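PDB 2XSG: CCMAN5 from Cellulosimicrobium cellulans, which is an alpha-mannosidase of glycoside hydrolase family 92 that enables mannose-6-phosphate modification of yeast-produced human lysosomal enzymes. Local coordinates for residues Val175-Glu178 / Thr184-Leu187; Pro157-Asp162 / Gly246-Gln251; Gly77-Val82 / Val252-Val257; Thr63-Asp68 / Tyr200-Thr205; Ser144-Tyr149 / Val268-Leu273. All blocks are in the same frame, centred on the assembly; numbering follows the deposited sequence.

Contact 1: Val175-Glu178 / Thr184-Leu187; sequences VQVE and TVEL
Leu187 lies beside Val177 on the inner face of the hairpin formed by strands 169-179 and 185-195. Leu187 CB lies 4.2 Å from Val175 CG2, a branch of the partner strand, and as far from Gln176 O. The first torsion, -56°, turns CG beside the backbone N and opposite the carbonyl carbon, which carries the CD2 branch onto Val177. There Leu187 CD2 meets Val177 CG2 at 3.5 Å; the other tip, CD1, goes to Val161 of strand 158-162. Val177 uses its other branch on Val185, two positions before Leu187, with Val177 CG1 3.7 Å from Val185 CG1. Val177 also touches Val214 and Thr216 of strand 212-217.

The opposite face is polar. Glu178 and Glu186 form an antiparallel hydrogen-bonded pair: Glu178 N donates to Glu186 O at 2.8 Å, and Glu186 N to Glu178 O at 2.9 Å. A water sits 2.7 Å from Gln176 O and close to Glu186 OE1. Glu186 OE2 is held by a salt bridge to Arg263 and a hydrogen bond to Thr205. The hairpin is thus two-sided: aliphatic branches pack inward, while the carboxylate of Glu186 is probably kept ionised by its arginine.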
# COMPACT_ATOMS: atom_id res chain seq x y z
N VAL A 175 4.94 12.76 -27.74
CA VAL A 175 4.04 13.89 -27.61
C VAL A 175 3.60 14.35 -29.00
O VAL A 175 4.43 14.46 -29.91
CB VAL A 175 4.66 15.02 -26.74
CG1 VAL A 175 6.01 15.52 -27.35
CG2 VAL A 175 3.65 16.18 -26.52
N GLN A 176 2.30 14.51 -29.18
CA GLN A 176 1.74 15.10 -30.38
C GLN A 176 0.98 16.35 -29.94
O GLN A 176 0.19 16.30 -28.99
CB GLN A 176 0.80 14.09 -31.04
CG GLN A 176 0.15 14.55 -32.35
CD GLN A 176 1.11 14.50 -33.51
OE1 GLN A 176 1.69 13.45 -33.80
NE2 GLN A 176 1.30 15.63 -34.16
N VAL A 177 1.23 17.46 -30.64
CA VAL A 177 0.56 18.73 -30.39
C VAL A 177 -0.59 19.01 -31.38
O VAL A 177 -0.44 18.82 -32.58
CB VAL A 177 1.58 19.90 -30.47
CG1 VAL A 177 0.91 21.21 -30.16
CG2 VAL A 177 2.70 19.67 -29.50
N GLU A 178 -1.72 19.51 -30.85
CA GLU A 178 -2.86 19.98 -31.67
C GLU A 178 -3.28 21.36 -31.19
O GLU A 178 -3.48 21.56 -29.99
CB GLU A 178 -4.07 19.06 -31.47
CG GLU A 178 -4.11 17.83 -32.34
CD GLU A 178 -4.35 18.19 -33.79
OE1 GLU A 178 -5.43 18.77 -34.10
OE2 GLU A 178 -3.46 17.90 -34.63
N THR A 184 -6.74 26.94 -28.01
CA THR A 184 -6.22 26.04 -26.96
C THR A 184 -5.42 24.87 -27.56
O THR A 184 -5.58 24.54 -28.73
CB THR A 184 -7.33 25.47 -26.02
OG1 THR A 184 -8.27 24.70 -26.77
CG2 THR A 184 -8.02 26.59 -25.22
N VAL A 185 -4.54 24.29 -26.74
CA VAL A 185 -3.65 23.22 -27.17
C VAL A 185 -3.99 21.92 -26.45
O VAL A 185 -4.32 21.92 -25.28
CB VAL A 185 -2.16 23.59 -26.98
CG1 VAL A 185 -1.24 22.42 -27.36
CG2 VAL A 185 -1.80 24.79 -27.82
N GLU A 186 -3.94 20.83 -27.21
CA GLU A 186 -4.10 19.48 -26.69
C GLU A 186 -2.81 18.73 -27.03
O GLU A 186 -2.33 18.80 -28.18
CB GLU A 186 -5.32 18.79 -27.29
CG GLU A 186 -5.69 17.45 -26.62
CD GLU A 186 -5.17 16.23 -27.36
OE1 GLU A 186 -4.64 16.41 -28.48
OE2 GLU A 186 -5.29 15.09 -26.84
N LEU A 187 -2.24 18.08 -26.01
CA LEU A 187 -1.03 17.28 -26.10
C LEU A 187 -1.40 15.84 -25.79
O LEU A 187 -2.20 15.59 -24.90
CB LEU A 187 0.00 17.74 -25.06
CG LEU A 187 0.48 19.19 -25.02
CD1 LEU A 187 1.49 19.42 -23.89
CD2 LEU A 187 1.09 19.60 -26.36
O HOH W 1 -2.45 15.71 -29.42

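Contact 2: Pro157-Asp162 / Gly246-Gln251; sequences PSLVVD and GEIGLQ
Leu159 slides past Ile248, the two side chains running in opposite directions, and overlaps it through one methyl group: Leu159 CD1 lies 4.0 Å from Ile248 CG2. That same CD1 reaches on to the next inward-facing residue of strand 248-255, where Leu159 CD1 comes 4.3 Å from Leu250 CB. A single leucine branch therefore bridges two residues spaced two apart along the facing strand.

Ile248 divides its branches between two partners. With its first torsion at -57°, CG2 stands anti to the backbone N and faces Leu159, while CG1 swings to the other side toward the proline. Pro157 meets it with CB, 3.9 Å from Ile248 CG1 and 4.1 Å from Ile248 CD1. No hydrogen bond crosses between the segments, and the backbones remain far apart, the closest CA atoms, those of Pro157 and Ile248, being 7.8 Å from each other. The touches between the two segments are all between apolar side chains.

The aromatic rings of Phe240 and Tyr149 extend this layer, each touching both Leu159 and Ile248. Strand 158-162 belongs to a five-stranded antiparallel sheet that also holds strands 80-84 and 235-240, whereas strand 248-255 belongs to the larger sheet with strands 144-150 and 198-208. Side chains meeting between two sheets whose backbones do not bond to one another are the signature of a beta sandwich, here that of the GH92 N-terminal domain, which belongs to the galactose mutarotase-like clan.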
# COMPACT_ATOMS: atom_id res chain seq x y z
N PRO A 157 3.10 33.71 -18.81
CA PRO A 157 2.96 32.38 -18.20
C PRO A 157 3.39 31.27 -19.15
O PRO A 157 3.21 31.36 -20.38
CB PRO A 157 1.45 32.26 -17.94
CG PRO A 157 0.93 33.67 -17.96
CD PRO A 157 1.77 34.31 -19.04
N SER A 158 3.98 30.23 -18.58
CA SER A 158 4.35 29.08 -19.37
C SER A 158 4.26 27.81 -18.50
O SER A 158 4.46 27.85 -17.28
CB SER A 158 5.76 29.28 -19.93
OG SER A 158 6.24 28.08 -20.48
N LEU A 159 3.93 26.70 -19.14
CA LEU A 159 3.96 25.42 -18.47
C LEU A 159 4.84 24.51 -19.28
O LEU A 159 4.63 24.36 -20.49
CB LEU A 159 2.54 24.82 -18.36
CG LEU A 159 1.49 25.57 -17.54
CD1 LEU A 159 0.16 24.84 -17.56
CD2 LEU A 159 1.95 25.73 -16.09
N VAL A 160 5.85 23.94 -18.64
CA VAL A 160 6.70 22.95 -19.25
C VAL A 160 6.05 21.61 -18.98
O VAL A 160 5.68 21.33 -17.82
CB VAL A 160 8.11 22.97 -18.64
CG1 VAL A 160 8.93 21.78 -19.11
CG2 VAL A 160 8.82 24.28 -18.99
N VAL A 161 5.90 20.79 -20.02
CA VAL A 161 5.40 19.43 -19.85
C VAL A 161 6.60 18.52 -20.13
O VAL A 161 6.97 18.34 -21.28
CB VAL A 161 4.19 19.14 -20.79
CG1 VAL A 161 3.65 17.73 -20.58
CG2 VAL A 161 3.08 20.18 -20.61
N ASP A 162 7.23 18.01 -19.08
CA ASP A 162 8.45 17.21 -19.19
C ASP A 162 8.10 15.71 -19.18
O ASP A 162 7.61 15.17 -18.16
CB ASP A 162 9.39 17.57 -18.05
CG ASP A 162 10.79 17.06 -18.25
OD1 ASP A 162 10.99 15.96 -18.82
OD2 ASP A 162 11.74 17.76 -17.85
N GLY A 246 -3.71 35.80 -14.72
CA GLY A 246 -4.63 35.57 -13.59
C GLY A 246 -5.22 34.15 -13.49
O GLY A 246 -5.61 33.72 -12.40
N GLU A 247 -5.31 33.43 -14.61
CA GLU A 247 -5.89 32.07 -14.62
C GLU A 247 -5.41 31.21 -15.79
O GLU A 247 -5.86 31.37 -16.92
CB GLU A 247 -7.41 32.13 -14.59
CG GLU A 247 -8.09 30.83 -14.22
CD GLU A 247 -9.59 30.98 -14.19
OE1 GLU A 247 -10.24 30.61 -15.17
OE2 GLU A 247 -10.11 31.52 -13.20
N ILE A 248 -4.49 30.30 -15.47
CA ILE A 248 -4.00 29.31 -16.42
C ILE A 248 -4.46 27.91 -15.97
O ILE A 248 -4.09 27.44 -14.89
CB ILE A 248 -2.46 29.36 -16.52
CG1 ILE A 248 -1.97 30.76 -16.93
CG2 ILE A 248 -1.95 28.29 -17.50
CD1 ILE A 248 -2.48 31.24 -18.32
N GLY A 249 -5.26 27.26 -16.79
CA GLY A 249 -5.84 25.95 -16.48
C GLY A 249 -5.32 24.83 -17.38
O GLY A 249 -4.97 25.05 -18.54
N LEU A 250 -5.26 23.62 -16.83
CA LEU A 250 -4.78 22.46 -17.56
C LEU A 250 -5.51 21.24 -17.04
O LEU A 250 -5.77 21.14 -15.84
CB LEU A 250 -3.27 22.28 -17.35
CG LEU A 250 -2.62 21.26 -18.29
CD1 LEU A 250 -2.38 21.92 -19.63
CD2 LEU A 250 -1.31 20.72 -17.72
N GLN A 251 -5.84 20.33 -17.95
CA GLN A 251 -6.55 19.10 -17.59
C GLN A 251 -5.83 17.93 -18.22
O GLN A 251 -5.65 17.89 -19.43
CB GLN A 251 -8.02 19.17 -18.03
CG GLN A 251 -8.82 20.35 -17.45
CD GLN A 251 -10.31 20.25 -17.72
OE1 GLN A 251 -11.14 20.71 -16.92
NE2 GLN A 251 -10.66 19.64 -18.84

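Contact 3: Gly77-Val82 / Val252-Val257; sequences GDLLVV and VTLSPV
Asp78 OD2 is gripped twice, by a salt bridge from Arg170 and a hydrogen bond from Asn166, which probably helps to fix the chain just before Leu79, the residue that packs against Val252. The setting is the interior of the beta sandwich of the GH92 N-terminal domain: strand 80-84 lies at the margin of one sheet, strand 248-255 runs through the other, and the two face each other without backbone hydrogen bonds. The nearest CA atoms, those of Leu79 and Val252, stand 9.4 Å apart, so the gap is spanned by side chains.

Leu79 does nearly all of the spanning from its own side. It sits in the loop just ahead of the strand, and its first torsion of -146° is well off a staggered position. The CD1 branch passes alongside Val252, the two side chains sliding by in opposite directions, and Leu79 CD1 comes 3.9 Å from Val252 CG1. Val252 presents that methyl because its first torsion, -178°, sets CG1 anti to the backbone N. Leu79 CD1 also approaches Leu254, whose CD2 is 4.4 Å away, a looser touch that widens the apolar patch by one inward-facing position.

Tyr204 of strand 198-208 touches both Leu79 and Leu254, adding an aromatic side chain to the patch. The strand ends at Ser255, and an ST turn follows: Val257 N donates to Ser255 OG at 3.0 Å, with an N-H...O angle of 155°.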
# COMPACT_ATOMS: atom_id res chain seq x y z
N GLY A 77 5.82 8.68 -11.32
CA GLY A 77 6.44 10.02 -11.37
C GLY A 77 6.48 10.60 -12.79
O GLY A 77 7.27 11.50 -13.07
N ASP A 78 5.61 10.08 -13.67
CA ASP A 78 5.53 10.51 -15.07
C ASP A 78 4.78 11.82 -15.24
O ASP A 78 3.88 12.14 -14.46
CB ASP A 78 4.77 9.47 -15.92
CG ASP A 78 5.46 8.11 -15.97
OD1 ASP A 78 4.91 7.13 -15.41
OD2 ASP A 78 6.55 8.05 -16.57
N LEU A 79 5.15 12.55 -16.30
CA LEU A 79 4.43 13.70 -16.80
C LEU A 79 4.55 14.88 -15.83
O LEU A 79 3.62 15.18 -15.08
CB LEU A 79 2.97 13.36 -17.08
CG LEU A 79 2.25 14.04 -18.25
CD1 LEU A 79 1.05 13.20 -18.69
CD2 LEU A 79 1.80 15.46 -17.89
N LEU A 80 5.71 15.54 -15.86
CA LEU A 80 5.98 16.64 -14.96
C LEU A 80 5.54 17.94 -15.59
O LEU A 80 5.99 18.31 -16.68
CB LEU A 80 7.47 16.67 -14.56
CG LEU A 80 7.95 17.81 -13.64
CD1 LEU A 80 7.42 17.63 -12.22
CD2 LEU A 80 9.48 17.89 -13.64
N VAL A 81 4.62 18.63 -14.91
CA VAL A 81 4.15 19.95 -15.33
C VAL A 81 4.71 21.04 -14.41
O VAL A 81 4.44 21.04 -13.22
CB VAL A 81 2.60 20.01 -15.35
CG1 VAL A 81 2.09 21.46 -15.60
CG2 VAL A 81 2.01 19.00 -16.38
N VAL A 82 5.50 21.95 -14.99
CA VAL A 82 6.22 22.97 -14.25
C VAL A 82 5.79 24.37 -14.69
O VAL A 82 6.04 24.75 -15.85
CB VAL A 82 7.77 22.85 -14.48
CG1 VAL A 82 8.52 23.92 -13.69
CG2 VAL A 82 8.27 21.47 -14.10
N VAL A 252 -5.41 16.98 -17.39
CA VAL A 252 -4.62 15.84 -17.85
C VAL A 252 -5.36 14.55 -17.51
O VAL A 252 -5.71 14.34 -16.35
CB VAL A 252 -3.23 15.79 -17.15
CG1 VAL A 252 -2.39 14.63 -17.66
CG2 VAL A 252 -2.48 17.13 -17.30
N THR A 253 -5.59 13.70 -18.50
CA THR A 253 -6.26 12.42 -18.23
C THR A 253 -5.40 11.25 -18.73
O THR A 253 -4.78 11.37 -19.80
CB THR A 253 -7.69 12.39 -18.83
OG1 THR A 253 -8.45 13.46 -18.26
CG2 THR A 253 -8.40 11.08 -18.52
N LEU A 254 -5.37 10.17 -17.94
CA LEU A 254 -4.56 8.97 -18.21
C LEU A 254 -5.42 7.76 -18.58
O LEU A 254 -6.50 7.56 -18.04
CB LEU A 254 -3.71 8.60 -16.96
CG LEU A 254 -2.81 9.69 -16.38
CD1 LEU A 254 -2.30 9.39 -14.95
CD2 LEU A 254 -1.63 9.92 -17.33
N SER A 255 -4.90 6.93 -19.47
CA SER A 255 -5.59 5.69 -19.84
C SER A 255 -4.57 4.64 -20.17
O SER A 255 -3.61 4.92 -20.89
CB SER A 255 -6.50 5.92 -21.06
OG SER A 255 -7.10 4.70 -21.51
N PRO A 256 -4.76 3.41 -19.64
CA PRO A 256 -3.93 2.29 -20.02
C PRO A 256 -4.27 1.78 -21.42
O PRO A 256 -3.55 0.90 -21.96
CB PRO A 256 -4.28 1.22 -18.97
CG PRO A 256 -4.99 1.98 -17.85
CD PRO A 256 -5.72 3.04 -18.60
N VAL A 257 -5.32 2.33 -22.03
CA VAL A 257 -5.86 1.79 -23.28
C VAL A 257 -5.37 2.54 -24.53
O VAL A 257 -4.87 1.91 -25.48
CB VAL A 257 -7.40 1.75 -23.23
CG1 VAL A 257 -8.02 1.45 -24.60
CG2 VAL A 257 -7.87 0.73 -22.19

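Contact 4: Thr63-Asp68 / Tyr200-Thr205; sequences THTNLD and YTLYYT
Thr65 and Leu202 meet tip to tip at one end of the beta sandwich of the N-terminal domain, where the loop that follows strand 58-63 lies over strand 198-208 of the larger sheet. These two residues bury most of the surface shared by the segments, and Tyr200 adds a smaller part.

The touch between them is methyl on methyl, with Thr65 CG2 3.6 Å from Leu202 CD1. Threonine can serve two kinds of neighbour at once, and its first torsion of 72° arranges this here: CG2 lies opposite the carbonyl carbon and faces the leucine, while OG1 occupies the crowded position between the backbone N and the carbonyl carbon. Leu254 of strand 248-255 also touches Thr65 and extends the apolar side.

The hydroxyl side faces Tyr200, yet no direct bond forms, Thr65 OG1 and Tyr200 OH being 4.3 Å apart. A shared partner links them instead. Tyr200 also hydrogen-bonds Asn166 ND2 through its OH. The atom joining the two hydroxyls is a single carboxylate oxygen, Asp78 OD1, which makes a hydrogen bond with Thr65 OG1 and a probable, very short one with Tyr200 OH.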
# COMPACT_ATOMS: atom_id res chain seq x y z
N THR A 63 3.79 15.84 -11.00
CA THR A 63 3.83 14.59 -11.76
C THR A 63 2.44 13.99 -11.63
O THR A 63 1.68 14.40 -10.75
CB THR A 63 4.89 13.63 -11.20
OG1 THR A 63 4.69 13.46 -9.79
CG2 THR A 63 6.26 14.20 -11.42
N HIS A 64 2.08 13.04 -12.51
CA HIS A 64 0.69 12.59 -12.59
C HIS A 64 0.48 11.11 -12.29
O HIS A 64 -0.66 10.66 -12.17
CB HIS A 64 0.06 12.99 -13.93
CG HIS A 64 -0.15 14.47 -14.07
ND1 HIS A 64 0.90 15.35 -14.25
CD2 HIS A 64 -1.26 15.23 -13.95
CE1 HIS A 64 0.43 16.58 -14.28
NE2 HIS A 64 -0.87 16.54 -14.11
N THR A 65 1.59 10.36 -12.22
CA THR A 65 1.53 8.93 -11.90
C THR A 65 2.40 8.64 -10.70
O THR A 65 3.37 9.36 -10.41
CB THR A 65 2.00 8.02 -13.09
OG1 THR A 65 3.42 8.13 -13.26
CG2 THR A 65 1.29 8.39 -14.38
N ASN A 66 2.05 7.58 -9.97
CA ASN A 66 2.81 7.26 -8.78
C ASN A 66 2.43 5.93 -8.15
O ASN A 66 1.48 5.27 -8.59
CB ASN A 66 2.65 8.39 -7.76
CG ASN A 66 3.98 8.85 -7.21
OD1 ASN A 66 4.80 8.03 -6.78
ND2 ASN A 66 4.21 10.16 -7.23
N LEU A 67 3.19 5.57 -7.11
CA LEU A 67 2.96 4.39 -6.30
C LEU A 67 3.11 4.78 -4.84
O LEU A 67 4.08 5.44 -4.46
CB LEU A 67 3.98 3.30 -6.62
CG LEU A 67 3.95 2.67 -8.01
CD1 LEU A 67 5.06 1.63 -8.15
CD2 LEU A 67 2.57 2.06 -8.29
N ASP A 68 2.19 4.33 -4.00
CA ASP A 68 2.22 4.75 -2.59
C ASP A 68 3.08 3.85 -1.75
O ASP A 68 2.90 2.63 -1.74
CB ASP A 68 0.81 4.79 -2.02
CG ASP A 68 -0.13 5.61 -2.86
OD1 ASP A 68 -0.45 5.14 -3.96
OD2 ASP A 68 -0.53 6.72 -2.42
N TYR A 200 5.76 -0.58 -17.78
CA TYR A 200 4.34 -0.26 -17.89
C TYR A 200 4.19 0.89 -18.90
O TYR A 200 5.08 1.71 -19.06
CB TYR A 200 3.76 0.17 -16.53
CG TYR A 200 4.36 1.46 -16.02
CD1 TYR A 200 5.49 1.46 -15.20
CD2 TYR A 200 3.82 2.70 -16.39
CE1 TYR A 200 6.05 2.66 -14.75
CE2 TYR A 200 4.39 3.90 -15.97
CZ TYR A 200 5.49 3.87 -15.15
OH TYR A 200 6.03 5.06 -14.74
N THR A 201 3.05 0.95 -19.58
CA THR A 201 2.75 2.07 -20.47
C THR A 201 1.40 2.70 -20.12
O THR A 201 0.41 1.99 -19.88
CB THR A 201 2.75 1.61 -21.93
OG1 THR A 201 4.06 1.12 -22.25
CG2 THR A 201 2.38 2.76 -22.88
N LEU A 202 1.38 4.03 -20.10
CA LEU A 202 0.14 4.80 -19.95
C LEU A 202 0.02 5.83 -21.06
O LEU A 202 1.02 6.44 -21.47
CB LEU A 202 0.10 5.51 -18.60
CG LEU A 202 -0.20 4.63 -17.37
CD1 LEU A 202 0.02 5.46 -16.13
CD2 LEU A 202 -1.65 4.09 -17.42
N TYR A 203 -1.20 6.01 -21.58
CA TYR A 203 -1.48 7.04 -22.58
C TYR A 203 -2.06 8.26 -21.89
O TYR A 203 -2.68 8.15 -20.82
CB TYR A 203 -2.43 6.50 -23.67
CG TYR A 203 -1.84 5.30 -24.36
CD1 TYR A 203 -2.09 4.02 -23.88
CD2 TYR A 203 -1.00 5.44 -25.46
CE1 TYR A 203 -1.54 2.90 -24.47
CE2 TYR A 203 -0.42 4.30 -26.08
CZ TYR A 203 -0.71 3.04 -25.57
OH TYR A 203 -0.17 1.91 -26.16
N TYR A 204 -1.82 9.44 -22.47
CA TYR A 204 -2.29 10.67 -21.84
C TYR A 204 -2.89 11.64 -22.87
O TYR A 204 -2.55 11.61 -24.04
CB TYR A 204 -1.16 11.34 -21.02
CG TYR A 204 -0.09 11.91 -21.92
CD1 TYR A 204 -0.16 13.24 -22.36
CD2 TYR A 204 0.96 11.11 -22.40
CE1 TYR A 204 0.79 13.76 -23.21
CE2 TYR A 204 1.92 11.63 -23.27
CZ TYR A 204 1.82 12.95 -23.67
OH TYR A 204 2.75 13.48 -24.53
N THR A 205 -3.78 12.51 -22.39
CA THR A 205 -4.20 13.70 -23.13
C THR A 205 -4.19 14.87 -22.13
O THR A 205 -4.57 14.70 -20.98
CB THR A 205 -5.62 13.53 -23.77
OG1 THR A 205 -5.95 14.72 -24.50
CG2 THR A 205 -6.69 13.31 -22.69

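Contact 5: Ser144-Tyr149 / Val268-Leu273; sequences SGVHRY and VELGDL
Ser144, at the start of strand 144-150, meets Glu269 in the last turn of helix 259-270 through a short hydrogen bond, Ser144 OG donating to Glu269 OE1 at 2.6 Å. The lone pair used is the anti one, on the side of OE1 away from the other carboxylate oxygen. With the serine first torsion at -57°, OG lies beside the backbone N and opposite the carbonyl carbon. The CB of Ser144 packs as well, 3.9 Å from Leu270 CD2.

Gly145 takes the chain on by backbone bonding to Val252. Val146 then faces the helix again and slides past Leu270 in the opposite direction, with Val146 CG1 3.9 Å from Leu270 CD1. His147 turns its ring elsewhere: His147 ND1 shares a hydrogen bond with Tyr149 OH at 2.7 Å, while NE2 bonds to His64 NE2 across the sandwich.

On the helical side, Gly271, with positive phi, is the first residue to leave helical backbone angles, and a type II' turn from Leu270 to Leu273 leads the chain away. Glu269 OE2 forms a salt bridge to Arg143, just ahead of the strand, and Ser144 OG also bonds to Thr253 OG1. With a serine hydroxyl among the partners of OE1 and Arg143 at OE2, the buried carboxylate of Glu269 is probably ionised, and it adds a directional polar tie to the Val146-Leu270 packing.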
# COMPACT_ATOMS: atom_id res chain seq x y z
N SER A 144 -7.97 11.67 -13.86
CA SER A 144 -7.59 13.01 -14.31
C SER A 144 -6.93 13.86 -13.24
O SER A 144 -7.26 13.76 -12.05
CB SER A 144 -8.81 13.79 -14.81
OG SER A 144 -9.48 13.12 -15.85
N GLY A 145 -6.02 14.72 -13.68
CA GLY A 145 -5.46 15.75 -12.83
C GLY A 145 -5.77 17.10 -13.42
O GLY A 145 -5.55 17.33 -14.62
N VAL A 146 -6.29 18.00 -12.59
CA VAL A 146 -6.59 19.35 -13.06
C VAL A 146 -5.74 20.34 -12.32
O VAL A 146 -5.46 20.15 -11.12
CB VAL A 146 -8.10 19.74 -12.99
CG1 VAL A 146 -8.88 18.84 -13.89
CG2 VAL A 146 -8.65 19.70 -11.54
N HIS A 147 -5.34 21.38 -13.05
CA HIS A 147 -4.44 22.44 -12.59
C HIS A 147 -5.11 23.81 -12.76
O HIS A 147 -5.73 24.09 -13.81
CB HIS A 147 -3.17 22.47 -13.42
CG HIS A 147 -2.41 21.18 -13.43
ND1 HIS A 147 -1.09 21.09 -13.04
CD2 HIS A 147 -2.76 19.93 -13.83
CE1 HIS A 147 -0.67 19.84 -13.16
NE2 HIS A 147 -1.67 19.12 -13.64
N ARG A 148 -4.95 24.66 -11.74
CA ARG A 148 -5.24 26.10 -11.85
C ARG A 148 -4.07 26.92 -11.30
O ARG A 148 -3.70 26.78 -10.11
CB ARG A 148 -6.53 26.47 -11.11
CG ARG A 148 -6.93 27.93 -11.29
CD ARG A 148 -8.31 28.18 -10.72
NE ARG A 148 -8.41 27.80 -9.31
CZ ARG A 148 -9.57 27.58 -8.70
NH1 ARG A 148 -10.71 27.68 -9.38
NH2 ARG A 148 -9.59 27.24 -7.41
N TYR A 149 -3.49 27.78 -12.15
CA TYR A 149 -2.33 28.60 -11.80
C TYR A 149 -2.64 30.09 -11.89
O TYR A 149 -3.30 30.53 -12.84
CB TYR A 149 -1.15 28.30 -12.74
CG TYR A 149 -0.64 26.90 -12.62
CD1 TYR A 149 -0.98 25.94 -13.57
CD2 TYR A 149 0.19 26.52 -11.56
CE1 TYR A 149 -0.51 24.64 -13.47
CE2 TYR A 149 0.65 25.22 -11.45
CZ TYR A 149 0.29 24.28 -12.40
OH TYR A 149 0.74 22.98 -12.30
N VAL A 268 -16.00 12.37 -20.32
CA VAL A 268 -16.91 11.73 -19.37
C VAL A 268 -16.69 12.23 -17.95
O VAL A 268 -17.62 12.68 -17.30
CB VAL A 268 -16.85 10.16 -19.44
CG1 VAL A 268 -17.61 9.53 -18.26
CG2 VAL A 268 -17.44 9.66 -20.76
N GLU A 269 -15.44 12.22 -17.52
CA GLU A 269 -15.06 12.55 -16.15
C GLU A 269 -15.20 14.03 -15.80
O GLU A 269 -15.69 14.38 -14.72
CB GLU A 269 -13.60 12.13 -15.94
CG GLU A 269 -13.31 11.66 -14.57
CD GLU A 269 -12.07 10.78 -14.50
OE1 GLU A 269 -10.95 11.31 -14.69
OE2 GLU A 269 -12.23 9.57 -14.22
N LEU A 270 -14.75 14.90 -16.71
CA LEU A 270 -14.63 16.32 -16.44
C LEU A 270 -15.67 17.19 -17.15
O LEU A 270 -16.03 18.26 -16.64
CB LEU A 270 -13.23 16.81 -16.81
CG LEU A 270 -12.04 16.06 -16.20
CD1 LEU A 270 -10.75 16.74 -16.61
CD2 LEU A 270 -12.14 15.91 -14.68
N GLY A 271 -16.14 16.75 -18.31
CA GLY A 271 -17.05 17.52 -19.16
C GLY A 271 -16.65 18.98 -19.20
O GLY A 271 -15.49 19.31 -19.46
N ASP A 272 -17.62 19.86 -18.92
CA ASP A 272 -17.38 21.31 -18.83
C ASP A 272 -17.40 21.80 -17.39
O ASP A 272 -17.52 23.00 -17.12
CB ASP A 272 -18.41 22.10 -19.66
CG ASP A 272 -18.42 21.72 -21.14
OD1 ASP A 272 -17.35 21.74 -21.79
OD2 ASP A 272 -19.50 21.41 -21.65
N LEU A 273 -17.27 20.87 -16.44
CA LEU A 273 -17.17 21.24 -15.04
C LEU A 273 -15.97 22.13 -14.78
O LEU A 273 -14.93 22.02 -15.43
CB LEU A 273 -17.11 20.00 -14.13
CG LEU A 273 -18.22 18.94 -14.26
CD1 LEU A 273 -17.91 17.76 -13.38
CD2 LEU A 273 -19.63 19.49 -13.99

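All five contacts are buried within or against one beta sandwich, yet their chemistry follows their place in it. Contacts 2 and 3 lie between the sheets, share strand 248-255 and are purely apolar across their segments; their other strands, 158-162 and 80-84, are hydrogen-bonded neighbours in the smaller sheet. Contact 1 runs within the larger sheet, so backbone hydrogen bonds join the side-chain packing, and its Glu178 and Gln176 reach the surface. It touches contact 2. Contact 4, with its centre about 5 Å from that of contact 3, joins a loop to a strand. Contact 5 sets a helix on the sheet's outer side and adds a charged residue. His64 and His147 connect contacts 4 and 5.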